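Local coordinates for hypothetical protein (Mus musculus, PDB 1VKB), which probably acts as a gamma-glutamylamine cyclotransferase, freeing amines from gamma-glutamyl conjugates with formation of 5-oxoproline, at residues Phe52-Ala57 against His73-Glu78; Leu66-Lys71 against Ala130-Glu135; Gly77-Val82 against Leu105-Leu110; Gln85-Leu90 against Gln123-Thr128. One frame throughout, in Å; residues are numbered along the deposited sequence. Where two conformers were deposited one is given.

Interaction 1: Phe52-Ala57 against His73-Glu78; sequences FPLVIA and HCVTGE
F52 and H73 meet backbone to backbone, and the side chains of L54 and V75 pack beside them. F52 N donates to H73 O over 3.0 Å, a fairly straight bond. The return bond, from H73 N to F52 O, is long and weak at 3.4 Å. F52 O also has an apolar neighbour, CG2 of V75 at 3.7 Å. The other methyl of V75, CG1, lies anti to its own backbone N (chi1 169°), which turns it toward L54, where CD2 waits at 3.8 Å. These two side chains cross at about a right angle, and CG2 of V75 reaches back to CB of L54 at 3.9 Å, so the valine straddles the base and one branch of the leucine. In the gamma-glutamyl cyclotransferase-like fold of this protein, the pair F52-H73 is a solitary antiparallel bridge: here the approaches to strands 54-57 and 76-82 touch, and the strands themselves then diverge. Around this first shell, L65 of strand 62-66 packs against both F52 and V75. The backbone of P53 is tied to L66, and V75 N bonds to T48 OG1 on strand 40-48. Between H73 and V75, C74 forms a disulfide with C47, a covalent anchor of this segment to the same strand 40-48.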
loop_
_atom_site.group_PDB
_atom_site.type_symbol
_atom_site.label_atom_id
_atom_site.label_comp_id
_atom_site.label_asym_id
_atom_site.label_seq_id
_atom_site.Cartn_x
_atom_site.Cartn_y
_atom_site.Cartn_z
ATOM N N PHE A 52 4.220 6.302 9.695
ATOM C CA PHE A 52 5.075 5.134 9.432
ATOM C C PHE A 52 6.130 5.560 8.423
ATOM O O PHE A 52 5.821 6.410 7.582
ATOM C CB PHE A 52 4.267 4.017 8.765
ATOM C CG PHE A 52 3.165 3.488 9.615
ATOM C CD1 PHE A 52 3.414 2.483 10.519
ATOM C CD2 PHE A 52 1.892 4.041 9.546
ATOM C CE1 PHE A 52 2.412 1.998 11.341
ATOM C CE2 PHE A 52 0.879 3.556 10.353
ATOM C CZ PHE A 52 1.133 2.531 11.257
ATOM N N PRO A 53 7.324 4.936 8.418
ATOM C CA PRO A 53 8.255 5.128 7.310
ATOM C C PRO A 53 7.786 4.469 6.035
ATOM O O PRO A 53 7.404 3.288 6.047
ATOM C CB PRO A 53 9.565 4.466 7.813
ATOM C CG PRO A 53 9.369 4.282 9.263
ATOM C CD PRO A 53 7.886 4.015 9.419
ATOM N N LEU A 54 7.854 5.200 4.919
ATOM C CA LEU A 54 7.593 4.654 3.595
ATOM C C LEU A 54 8.850 4.794 2.803
ATOM O O LEU A 54 9.311 5.928 2.576
ATOM C CB LEU A 54 6.455 5.409 2.910
ATOM C CG LEU A 54 6.163 5.140 1.454
ATOM C CD1 LEU A 54 5.879 3.617 1.273
ATOM C CD2 LEU A 54 5.058 6.035 0.876
ATOM N N VAL A 55 9.419 3.667 2.406
ATOM C CA VAL A 55 10.697 3.664 1.724
ATOM C C VAL A 55 10.560 2.959 0.373
ATOM O O VAL A 55 9.757 2.064 0.200
ATOM C CB VAL A 55 11.824 2.976 2.563
ATOM C CG1 VAL A 55 12.101 3.717 3.872
ATOM C CG2 VAL A 55 11.513 1.512 2.877
ATOM N N ILE A 56 11.401 3.376 -0.561
ATOM C CA ILE A 56 11.509 2.750 -1.866
ATOM C C ILE A 56 12.818 2.006 -1.859
ATOM O O ILE A 56 13.911 2.614 -1.785
ATOM C CB ILE A 56 11.461 3.813 -2.971
ATOM C CG1 ILE A 56 10.117 4.552 -2.971
ATOM C CG2 ILE A 56 11.630 3.140 -4.307
ATOM C CD1 ILE A 56 10.094 5.760 -3.886
ATOM N N ALA A 57 12.731 0.687 -1.885
ATOM C CA ALA A 57 13.881 -0.106 -1.490
ATOM C C ALA A 57 13.993 -1.429 -2.218
ATOM O O ALA A 57 13.008 -1.999 -2.701
ATOM C CB ALA A 57 13.844 -0.336 0.020
ATOM N N HIS A 73 6.167 9.600 8.572
ATOM C CA HIS A 73 5.081 10.542 8.297
ATOM C C HIS A 73 3.753 9.846 8.135
ATOM O O HIS A 73 3.701 8.641 7.943
ATOM C CB HIS A 73 5.402 11.277 7.009
ATOM C CG HIS A 73 6.780 11.833 7.002
ATOM N ND1 HIS A 73 7.098 13.029 7.608
ATOM C CD2 HIS A 73 7.949 11.312 6.550
ATOM C CE1 HIS A 73 8.399 13.243 7.496
ATOM N NE2 HIS A 73 8.940 12.211 6.868
ATOM N N CYS A 74 2.664 10.600 8.182
ATOM C CA CYS A 74 1.400 10.026 7.804
ATOM C C CYS A 74 1.529 9.811 6.301
ATOM O O CYS A 74 2.089 10.671 5.588
ATOM C CB CYS A 74 0.222 10.924 8.186
ATOM S SG CYS A 74 -0.369 12.092 6.958
ATOM N N VAL A 75 1.133 8.643 5.838
ATOM C CA VAL A 75 1.335 8.228 4.437
ATOM C C VAL A 75 -0.001 8.311 3.692
ATOM O O VAL A 75 -1.014 7.827 4.188
ATOM C CB VAL A 75 1.937 6.835 4.372
ATOM C CG1 VAL A 75 1.918 6.258 2.963
ATOM C CG2 VAL A 75 3.398 6.879 4.871
ATOM N N THR A 76 0.003 8.934 2.514
ATOM C CA THR A 76 -1.210 9.132 1.730
ATOM C C THR A 76 -1.450 7.920 0.838
ATOM O O THR A 76 -0.520 7.174 0.477
ATOM C CB THR A 76 -1.126 10.440 0.848
ATOM O OG1 THR A 76 -0.069 10.329 -0.106
ATOM C CG2 THR A 76 -0.762 11.645 1.664
ATOM N N GLY A 77 -2.700 7.737 0.443
ATOM C CA GLY A 77 -3.042 6.617 -0.412
ATOM C C GLY A 77 -4.507 6.637 -0.711
ATOM O O GLY A 77 -5.193 7.665 -0.565
ATOM N N GLU A 78 -4.967 5.491 -1.175
ATOM C CA GLU A 78 -6.312 5.365 -1.677
ATOM C C GLU A 78 -7.044 4.272 -0.913
ATOM O O GLU A 78 -6.507 3.207 -0.622
ATOM C CB GLU A 78 -6.299 5.054 -3.160
ATOM C CG GLU A 78 -5.751 6.215 -3.989
ATOM C CD GLU A 78 -5.538 5.862 -5.423
ATOM O OE1 GLU A 78 -5.571 4.662 -5.798
ATOM O OE2 GLU A 78 -5.315 6.809 -6.163
#

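Interaction 2: Leu66-Lys71 against Ala130-Glu135; sequences LYLPGK and ATYAPE
Y132 reaches across to L66 and L68, joining two loops that leave the neighbouring parallel strands 62-66 and 121-129 of the mixed sheet. The leucine-bearing loop is a succession of tight turns: an inverse gamma turn centred on Y67, then a type II beta turn from L68 to K71. Along the tyrosine, CB comes first, 3.7 Å from CD2 of L66. Its chi1 of 51° wedges CG between the backbone N and the carbonyl carbon, directing the ring toward the leucines. The same methyl of L66 stays close to the first ring atoms, 3.8 Å from CD1 of Y132, while the leucine's CD1 lies over one face. Further out, CZ is met by CD1 of L68 at 4.1 Å. At the far end the hydroxyl oxygen rests against the L68 side chain. L137 touches both Y132 and L68 from outside the two segments. With an alanine in place of Y132 only the CB contact to L66 would remain, and the branched end of L68 would probably face a gap and be freer to turn. L68 meets Y132 OH with both methyls, CD1 at 3.5 Å and CD2 at 3.8 Å.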
loop_
_atom_site.group_PDB
_atom_site.type_symbol
_atom_site.label_atom_id
_atom_site.label_comp_id
_atom_site.label_asym_id
_atom_site.label_seq_id
_atom_site.Cartn_x
_atom_site.Cartn_y
_atom_site.Cartn_z
ATOM N N LEU A 66 6.962 0.520 6.404
ATOM C CA LEU A 66 7.636 -0.214 7.462
ATOM C C LEU A 66 6.795 -0.130 8.722
ATOM O O LEU A 66 6.322 0.943 9.082
ATOM C CB LEU A 66 9.035 0.291 7.702
ATOM C CG LEU A 66 9.931 0.504 6.517
ATOM C CD1 LEU A 66 11.324 0.935 6.973
ATOM C CD2 LEU A 66 9.954 -0.754 5.673
ATOM N N TYR A 67 6.648 -1.251 9.418
ATOM C CA TYR A 67 5.793 -1.277 10.600
ATOM C C TYR A 67 6.573 -0.755 11.816
ATOM O O TYR A 67 7.034 -1.522 12.664
ATOM C CB TYR A 67 5.174 -2.654 10.849
ATOM C CG TYR A 67 4.078 -2.502 11.864
ATOM C CD1 TYR A 67 2.865 -1.924 11.518
ATOM C CD2 TYR A 67 4.320 -2.772 13.209
ATOM C CE1 TYR A 67 1.884 -1.693 12.465
ATOM C CE2 TYR A 67 3.339 -2.540 14.174
ATOM C CZ TYR A 67 2.131 -1.993 13.797
ATOM O OH TYR A 67 1.144 -1.778 14.757
ATOM N N LEU A 68 6.714 0.562 11.850
ATOM C CA LEU A 68 7.353 1.301 12.905
ATOM C C LEU A 68 6.481 2.506 13.242
ATOM O O LEU A 68 6.795 3.667 12.864
ATOM C CB LEU A 68 8.727 1.769 12.436
ATOM C CG LEU A 68 9.739 0.621 12.267
ATOM C CD1 LEU A 68 10.863 1.036 11.382
ATOM C CD2 LEU A 68 10.260 0.195 13.641
ATOM N N PRO A 69 5.349 2.242 13.891
ATOM C CA PRO A 69 4.404 3.300 14.171
ATOM C C PRO A 69 5.047 4.437 14.949
ATOM O O PRO A 69 5.825 4.189 15.885
ATOM C CB PRO A 69 3.270 2.599 14.934
ATOM C CG PRO A 69 3.763 1.273 15.274
ATOM C CD PRO A 69 4.863 0.929 14.324
ATOM N N GLY A 70 4.780 5.670 14.508
ATOM C CA GLY A 70 5.266 6.873 15.168
ATOM C C GLY A 70 6.592 7.346 14.616
ATOM O O GLY A 70 7.071 8.344 15.069
ATOM N N LYS A 71 7.171 6.629 13.651
ATOM C CA LYS A 71 8.327 7.088 12.902
ATOM C C LYS A 71 7.886 7.538 11.507
ATOM O O LYS A 71 6.866 7.079 10.987
ATOM C CB LYS A 71 9.365 5.975 12.784
ATOM C CG LYS A 71 9.974 5.551 14.132
ATOM C CD LYS A 71 10.555 6.744 14.862
ATOM C CE LYS A 71 11.534 6.322 15.958
ATOM N NZ LYS A 71 12.165 7.514 16.646
ATOM N N ALA A 130 7.368 -5.881 8.574
ATOM C CA ALA A 130 8.315 -6.030 9.686
ATOM C C ALA A 130 9.531 -6.843 9.214
ATOM O O ALA A 130 10.453 -7.116 9.999
ATOM C CB ALA A 130 7.667 -6.741 10.819
ATOM N N THR A 131 9.571 -7.229 7.940
ATOM C CA THR A 131 10.687 -8.107 7.471
ATOM C C THR A 131 11.556 -7.395 6.438
ATOM O O THR A 131 12.128 -8.021 5.591
ATOM C CB THR A 131 10.121 -9.411 6.870
ATOM O OG1 THR A 131 9.116 -9.102 5.876
ATOM C CG2 THR A 131 9.418 -10.249 7.917
ATOM N N TYR A 132 11.602 -6.064 6.509
ATOM C CA TYR A 132 12.462 -5.235 5.678
ATOM C C TYR A 132 13.941 -5.519 5.973
ATOM O O TYR A 132 14.289 -5.977 7.064
ATOM C CB TYR A 132 12.157 -3.733 5.941
ATOM C CG TYR A 132 12.155 -3.336 7.416
ATOM C CD1 TYR A 132 10.982 -3.420 8.179
ATOM C CD2 TYR A 132 13.310 -2.849 8.040
ATOM C CE1 TYR A 132 10.963 -3.061 9.492
ATOM C CE2 TYR A 132 13.285 -2.498 9.354
ATOM C CZ TYR A 132 12.106 -2.614 10.083
ATOM O OH TYR A 132 12.091 -2.257 11.404
ATOM N N ALA A 133 14.820 -5.199 5.044
ATOM C CA ALA A 133 16.266 -5.209 5.306
ATOM C C ALA A 133 16.588 -4.063 6.272
ATOM O O ALA A 133 16.106 -2.946 6.115
ATOM C CB ALA A 133 17.032 -5.036 4.030
ATOM N N PRO A 134 17.397 -4.327 7.282
ATOM C CA PRO A 134 17.647 -3.331 8.339
ATOM C C PRO A 134 18.202 -2.006 7.825
ATOM O O PRO A 134 17.863 -0.940 8.363
ATOM C CB PRO A 134 18.629 -4.052 9.269
ATOM C CG PRO A 134 19.193 -5.182 8.428
ATOM C CD PRO A 134 18.131 -5.585 7.518
ATOM N N GLU A 135 19.036 -2.052 6.787
ATOM C CA GLU A 135 19.626 -0.818 6.250
ATOM C C GLU A 135 18.601 0.100 5.558
ATOM O O GLU A 135 18.847 1.274 5.340
ATOM C CB GLU A 135 20.813 -1.152 5.350
ATOM C CG GLU A 135 20.459 -1.824 4.038
ATOM C CD GLU A 135 20.409 -3.327 4.087
ATOM O OE1 GLU A 135 20.294 -3.936 5.172
ATOM O OE2 GLU A 135 20.460 -3.918 2.995
#

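Interaction 3: Gly77-Val82 against Leu105-Leu110; sequences GEIYEV and LQVQVL
I79 and V107 face each other with their side chains sliding past one another in opposite directions. CD1 of I79 makes the approach, 3.9 Å from CG1 of V107. Two torsions carry it there: CG1 of the isoleucine is anti to the carbonyl carbon (chi1 -54°), and the chain then runs extended, pushing its terminal methyl out from strand 77-82. V107 answers with the methyl that lies anti to its backbone N (chi1 173°). The next valine along, V109, contributes more loosely, its CG2 lying 4.3 Å from I79 CD1. One methyl therefore bridges two residues of the partner strand, and the contact is wholly apolar. The backbones stay well apart, with CA of I79 8.5 Å from CA of V109. Away from this contact, E78 and Y80, which flank I79, pair with each other: Y80 OH donates to E78 OE1 at 2.8 Å, arriving from above the carboxylate plane, while that oxygen lies at the ring's edge in the plane of the ring. The backbone N of R24 gives OE1 a second bond. V122 also packs on I79, and F17 and C124 on V107. Strands 76-82 and 101-109 are not paired with each other, but each pairs antiparallel with strand 40-48; that their side chains still meet is consistent with a sheet that curls on itself, as in the barrel-like core of the gamma-glutamyl cyclotransferase-like fold.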
loop_
_atom_site.group_PDB
_atom_site.type_symbol
_atom_site.label_atom_id
_atom_site.label_comp_id
_atom_site.label_asym_id
_atom_site.label_seq_id
_atom_site.Cartn_x
_atom_site.Cartn_y
_atom_site.Cartn_z
ATOM N N GLY A 77 -2.700 7.737 0.443
ATOM C CA GLY A 77 -3.042 6.617 -0.412
ATOM C C GLY A 77 -4.507 6.637 -0.711
ATOM O O GLY A 77 -5.193 7.665 -0.565
ATOM N N GLU A 78 -4.967 5.491 -1.175
ATOM C CA GLU A 78 -6.312 5.365 -1.677
ATOM C C GLU A 78 -7.044 4.272 -0.913
ATOM O O GLU A 78 -6.507 3.207 -0.622
ATOM C CB GLU A 78 -6.299 5.054 -3.160
ATOM C CG GLU A 78 -5.751 6.215 -3.989
ATOM C CD GLU A 78 -5.538 5.862 -5.423
ATOM O OE1 GLU A 78 -5.571 4.662 -5.798
ATOM O OE2 GLU A 78 -5.315 6.809 -6.163
ATOM N N ILE A 79 -8.306 4.550 -0.651
ATOM C CA ILE A 79 -9.221 3.588 -0.008
ATOM C C ILE A 79 -10.072 2.872 -1.038
ATOM O O ILE A 79 -10.723 3.513 -1.875
ATOM C CB ILE A 79 -10.098 4.304 1.004
ATOM C CG1 ILE A 79 -9.234 5.090 2.020
ATOM C CG2 ILE A 79 -11.026 3.328 1.690
ATOM C CD1 ILE A 79 -10.036 6.073 2.842
ATOM N N TYR A 80 -10.080 1.535 -0.955
ATOM C CA TYR A 80 -10.955 0.697 -1.792
ATOM C C TYR A 80 -11.810 -0.172 -0.926
ATOM O O TYR A 80 -11.403 -0.547 0.164
ATOM C CB TYR A 80 -10.133 -0.238 -2.719
ATOM C CG TYR A 80 -9.435 0.527 -3.801
ATOM C CD1 TYR A 80 -8.280 1.234 -3.518
ATOM C CD2 TYR A 80 -9.921 0.538 -5.094
ATOM C CE1 TYR A 80 -7.634 1.968 -4.494
ATOM C CE2 TYR A 80 -9.291 1.288 -6.083
ATOM C CZ TYR A 80 -8.141 1.995 -5.760
ATOM O OH TYR A 80 -7.498 2.766 -6.699
ATOM N N GLU A 81 -12.983 -0.528 -1.423
ATOM C CA GLU A 81 -13.759 -1.603 -0.817
ATOM C C GLU A 81 -13.587 -2.825 -1.714
ATOM O O GLU A 81 -13.869 -2.737 -2.923
ATOM C CB GLU A 81 -15.228 -1.198 -0.646
ATOM C CG GLU A 81 -15.975 -2.209 0.172
ATOM C CD GLU A 81 -17.400 -1.808 0.520
ATOM O OE1 GLU A 81 -18.100 -1.265 -0.349
ATOM O OE2 GLU A 81 -17.823 -2.066 1.661
ATOM N N VAL A 82 -13.117 -3.953 -1.150
ATOM C CA VAL A 82 -12.828 -5.156 -1.956
ATOM C C VAL A 82 -13.616 -6.353 -1.424
ATOM O O VAL A 82 -14.042 -6.379 -0.243
ATOM C CB VAL A 82 -11.319 -5.497 -2.004
ATOM C CG1 VAL A 82 -10.502 -4.264 -2.443
ATOM C CG2 VAL A 82 -10.808 -5.960 -0.673
ATOM N N LEU A 105 -5.246 -0.697 9.936
ATOM C CA LEU A 105 -4.845 0.604 10.443
ATOM C C LEU A 105 -5.974 1.625 10.275
ATOM O O LEU A 105 -6.807 1.502 9.389
ATOM C CB LEU A 105 -3.618 1.130 9.669
ATOM C CG LEU A 105 -2.292 0.381 9.640
ATOM C CD1 LEU A 105 -1.297 1.166 8.738
ATOM C CD2 LEU A 105 -1.755 0.221 11.074
ATOM N N GLN A 106 -5.963 2.652 11.112
ATOM C CA GLN A 106 -6.906 3.758 10.990
ATOM C C GLN A 106 -6.393 4.724 9.939
ATOM O O GLN A 106 -5.242 5.166 10.002
ATOM C CB GLN A 106 -7.051 4.504 12.306
ATOM C CG GLN A 106 -8.111 5.537 12.308
ATOM C CD GLN A 106 -8.166 6.280 13.650
ATOM O OE1 GLN A 106 -7.302 6.080 14.516
ATOM N NE2 GLN A 106 -9.160 7.143 13.813
ATOM N N VAL A 107 -7.300 5.106 9.031
ATOM C CA VAL A 107 -7.003 6.001 7.899
ATOM C C VAL A 107 -7.921 7.217 7.966
ATOM O O VAL A 107 -9.137 7.112 8.071
ATOM C CB VAL A 107 -7.146 5.270 6.547
ATOM C CG1 VAL A 107 -7.012 6.221 5.376
ATOM C CG2 VAL A 107 -6.150 4.087 6.442
ATOM N N GLN A 108 -7.309 8.377 8.038
ATOM C CA GLN A 108 -8.031 9.625 7.966
ATOM C C GLN A 108 -8.534 9.816 6.506
ATOM O O GLN A 108 -7.756 9.713 5.520
ATOM C CB GLN A 108 -7.114 10.769 8.388
ATOM C CG GLN A 108 -7.783 12.141 8.280
ATOM C CD GLN A 108 -6.821 13.300 8.486
ATOM O OE1 GLN A 108 -5.595 13.147 8.403
ATOM N NE2 GLN A 108 -7.385 14.471 8.748
ATOM N N VAL A 109 -9.825 10.102 6.371
ATOM C CA VAL A 109 -10.442 10.290 5.063
ATOM C C VAL A 109 -10.173 11.722 4.591
ATOM O O VAL A 109 -10.517 12.691 5.284
ATOM C CB VAL A 109 -11.932 10.023 5.140
ATOM C CG1 VAL A 109 -12.624 10.364 3.811
ATOM C CG2 VAL A 109 -12.168 8.565 5.556
ATOM N N LEU A 110 -9.538 11.859 3.446
ATOM C CA LEU A 110 -9.286 13.182 2.853
ATOM C C LEU A 110 -10.311 13.521 1.768
ATOM O O LEU A 110 -10.680 14.653 1.593
ATOM C CB LEU A 110 -7.894 13.213 2.271
ATOM C CG LEU A 110 -6.781 12.943 3.279
ATOM C CD1 LEU A 110 -5.456 12.967 2.545
ATOM C CD2 LEU A 110 -6.810 13.931 4.430
#

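Interaction 4: Gln85-Leu90 against Gln123-Thr128; sequences QMLRFL and QCFVYT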
loop_
_atom_site.group_PDB
_atom_site.type_symbol
_atom_site.label_atom_id
_atom_site.label_comp_id
_atom_site.label_asym_id
_atom_site.label_seq_id
_atom_site.Cartn_x
_atom_site.Cartn_y
_atom_site.Cartn_z
ATOM N N GLN A 85 -12.380 -12.455 -2.356
ATOM C CA GLN A 85 -11.523 -13.038 -3.418
ATOM C C GLN A 85 -10.374 -12.105 -3.722
ATOM O O GLN A 85 -9.233 -12.529 -3.867
ATOM C CB GLN A 85 -12.316 -13.271 -4.694
ATOM C CG GLN A 85 -11.484 -13.901 -5.838
ATOM C CD GLN A 85 -12.262 -14.061 -7.143
ATOM O OE1 GLN A 85 -13.441 -13.687 -7.244
ATOM N NE2 GLN A 85 -11.587 -14.619 -8.161
ATOM N N MET A 86 -10.687 -10.832 -3.899
ATOM C CA MET A 86 -9.670 -9.818 -4.168
ATOM C C MET A 86 -8.721 -9.689 -2.975
ATOM O O MET A 86 -7.518 -9.537 -3.158
ATOM C CB MET A 86 -10.327 -8.472 -4.448
ATOM C CG MET A 86 -9.331 -7.321 -4.681
ATOM S SD MET A 86 -8.205 -7.528 -6.087
ATOM C CE MET A 86 -9.332 -7.297 -7.449
ATOM N N LEU A 87 -9.253 -9.696 -1.762
ATOM C CA LEU A 87 -8.371 -9.640 -0.574
ATOM C C LEU A 87 -7.365 -10.795 -0.551
ATOM O O LEU A 87 -6.134 -10.602 -0.284
ATOM C CB LEU A 87 -9.211 -9.612 0.723
ATOM C CG LEU A 87 -8.483 -9.291 2.013
ATOM C CD1 LEU A 87 -7.840 -7.905 1.946
ATOM C CD2 LEU A 87 -9.497 -9.396 3.177
ATOM N N ARG A 88 -7.858 -12.004 -0.802
ATOM C CA ARG A 88 -6.932 -13.147 -0.835
ATOM C C ARG A 88 -5.957 -13.064 -2.035
ATOM O O ARG A 88 -4.814 -13.529 -1.962
ATOM C CB ARG A 88 -7.695 -14.442 -0.881
ATOM C CG ARG A 88 -8.452 -14.703 0.408
ATOM C CD ARG A 88 -9.310 -15.938 0.403
ATOM N NE ARG A 88 -8.723 -17.078 -0.312
ATOM C CZ ARG A 88 -7.839 -17.924 0.185
ATOM N NH1 ARG A 88 -7.377 -17.796 1.416
ATOM N NH2 ARG A 88 -7.395 -18.917 -0.566
ATOM N N PHE A 89 -6.422 -12.521 -3.142
ATOM C CA PHE A 89 -5.520 -12.344 -4.332
ATOM C C PHE A 89 -4.377 -11.388 -3.955
ATOM O O PHE A 89 -3.210 -11.675 -4.241
ATOM C CB PHE A 89 -6.244 -11.843 -5.572
ATOM C CG PHE A 89 -5.280 -11.345 -6.606
ATOM C CD1 PHE A 89 -4.623 -12.235 -7.421
ATOM C CD2 PHE A 89 -4.926 -10.017 -6.640
ATOM C CE1 PHE A 89 -3.655 -11.780 -8.340
ATOM C CE2 PHE A 89 -3.978 -9.569 -7.525
ATOM C CZ PHE A 89 -3.344 -10.457 -8.369
ATOM N N LEU A 90 -4.717 -10.261 -3.326
ATOM C CA LEU A 90 -3.729 -9.278 -2.939
ATOM C C LEU A 90 -2.757 -9.834 -1.905
ATOM O O LEU A 90 -1.544 -9.518 -1.952
ATOM C CB LEU A 90 -4.387 -7.978 -2.479
ATOM C CG LEU A 90 -5.136 -7.181 -3.535
ATOM C CD1 LEU A 90 -5.880 -5.978 -2.980
ATOM C CD2 LEU A 90 -4.198 -6.752 -4.711
ATOM N N GLN A 123 -11.269 2.246 9.234
ATOM C CA GLN A 123 -10.270 1.183 9.439
ATOM C C GLN A 123 -10.079 0.433 8.131
ATOM O O GLN A 123 -11.050 -0.015 7.518
ATOM C CB GLN A 123 -10.710 0.175 10.517
ATOM C CG GLN A 123 -9.551 -0.698 11.019
ATOM C CD GLN A 123 -8.725 0.011 12.121
ATOM O OE1 GLN A 123 -9.038 1.127 12.498
ATOM N NE2 GLN A 123 -7.709 -0.662 12.636
ATOM N N CYS A 124 -8.816 0.223 7.723
ATOM C CA CYS A 124 -8.498 -0.403 6.460
ATOM C C CYS A 124 -7.364 -1.394 6.674
ATOM O O CYS A 124 -6.475 -1.132 7.469
ATOM C CB CYS A 124 -7.947 0.627 5.489
ATOM S SG CYS A 124 -9.086 1.941 5.014
ATOM N N PHE A 125 -7.393 -2.494 5.957
ATOM C CA PHE A 125 -6.234 -3.327 5.841
ATOM C C PHE A 125 -5.154 -2.585 4.992
ATOM O O PHE A 125 -5.432 -1.984 3.937
ATOM C CB PHE A 125 -6.543 -4.656 5.176
ATOM C CG PHE A 125 -7.363 -5.598 6.024
ATOM C CD1 PHE A 125 -6.985 -5.935 7.315
ATOM C CD2 PHE A 125 -8.546 -6.141 5.513
ATOM C CE1 PHE A 125 -7.797 -6.781 8.094
ATOM C CE2 PHE A 125 -9.318 -6.997 6.307
ATOM C CZ PHE A 125 -8.938 -7.299 7.572
ATOM N N VAL A 126 -3.914 -2.741 5.420
ATOM C CA VAL A 126 -2.762 -2.138 4.728
ATOM C C VAL A 126 -1.658 -3.184 4.711
ATOM O O VAL A 126 -1.519 -3.934 5.692
ATOM C CB VAL A 126 -2.246 -0.893 5.501
ATOM C CG1 VAL A 126 -1.100 -0.223 4.727
ATOM C CG2 VAL A 126 -3.365 0.115 5.703
ATOM N N TYR A 127 -0.931 -3.280 3.599
ATOM C CA TYR A 127 0.230 -4.185 3.505
ATOM C C TYR A 127 1.460 -3.467 4.104
ATOM O O TYR A 127 1.992 -2.552 3.492
ATOM C CB TYR A 127 0.436 -4.643 2.049
ATOM C CG TYR A 127 -0.718 -5.529 1.639
ATOM C CD1 TYR A 127 -0.800 -6.845 2.122
ATOM C CD2 TYR A 127 -1.759 -5.051 0.841
ATOM C CE1 TYR A 127 -1.877 -7.655 1.807
ATOM C CE2 TYR A 127 -2.897 -5.863 0.556
ATOM C CZ TYR A 127 -2.916 -7.152 1.014
ATOM O OH TYR A 127 -3.985 -7.959 0.736
ATOM N N THR A 128 1.811 -3.814 5.354
ATOM C CA THR A 128 2.995 -3.250 6.042
ATOM C C THR A 128 4.088 -4.300 6.042
ATOM O O THR A 128 3.856 -5.421 5.649
ATOM C CB THR A 128 2.654 -2.835 7.465
ATOM O OG1 THR A 128 2.208 -3.983 8.206
ATOM C CG2 THR A 128 1.487 -1.899 7.461
#
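The hydroxyl oxygen of Y127 is lodged against the helix: it packs on CB of L90 at a close 3.2 Å and lies 3.6 Å from the carbonyl O of L87. Its hydrogen bond is made with OD1 of D91, the residue that follows L90 on the same helix, so the phenol is both wedged and tied at its end. The ring leaves the strand with CG anti to the carbonyl carbon (chi1 -68°), a setting that sends it to the helix, where L90 CB also comes within 3.9 Å of CZ. A phenylalanine at Y127 would lack the oxygen, and D91 would probably lose its mate on the strand while a small gap opened beside L90. Two residues back along the strand, F125 takes the neighbouring place. CD2 of L87 meets its CE2 at 3.9 Å, the two side chains crossing at about a right angle, and the leucine's CD1 stands 4.0 Å from Y127 OH, so L87 touches both aromatic residues. R102 makes a cation-pi contact with the F125 ring. Helix 85-90 and strand 123-128 run nearly parallel, their axes 17° apart and 11.4 Å distant; L87 and L90 pack on I16 of strand 14-18 as well, so the helix covers that strand together with strand 121-129, and R102 of strand 101-109 touches L87 and Y127.

How the interactions relate
Interactions 1 and 3 are buried and share G77 and E78 of strand 76-82; the first combines backbone bonding with aliphatic packing, the second is aliphatic alone, between strands that do not pair with each other, and F52 CE2 packs on L105 CD1 at 3.6 Å between them. Interaction 4, partly buried, adds a helix and a tied phenol; it adjoins interaction 3 through a probable hydrogen bond from L105 N to C124 O. Interaction 2 lies farthest from the chain's centre, where loops meet through an aromatic ring without polar bonds, yet P53 O and L66 N probably bond it to interaction 1.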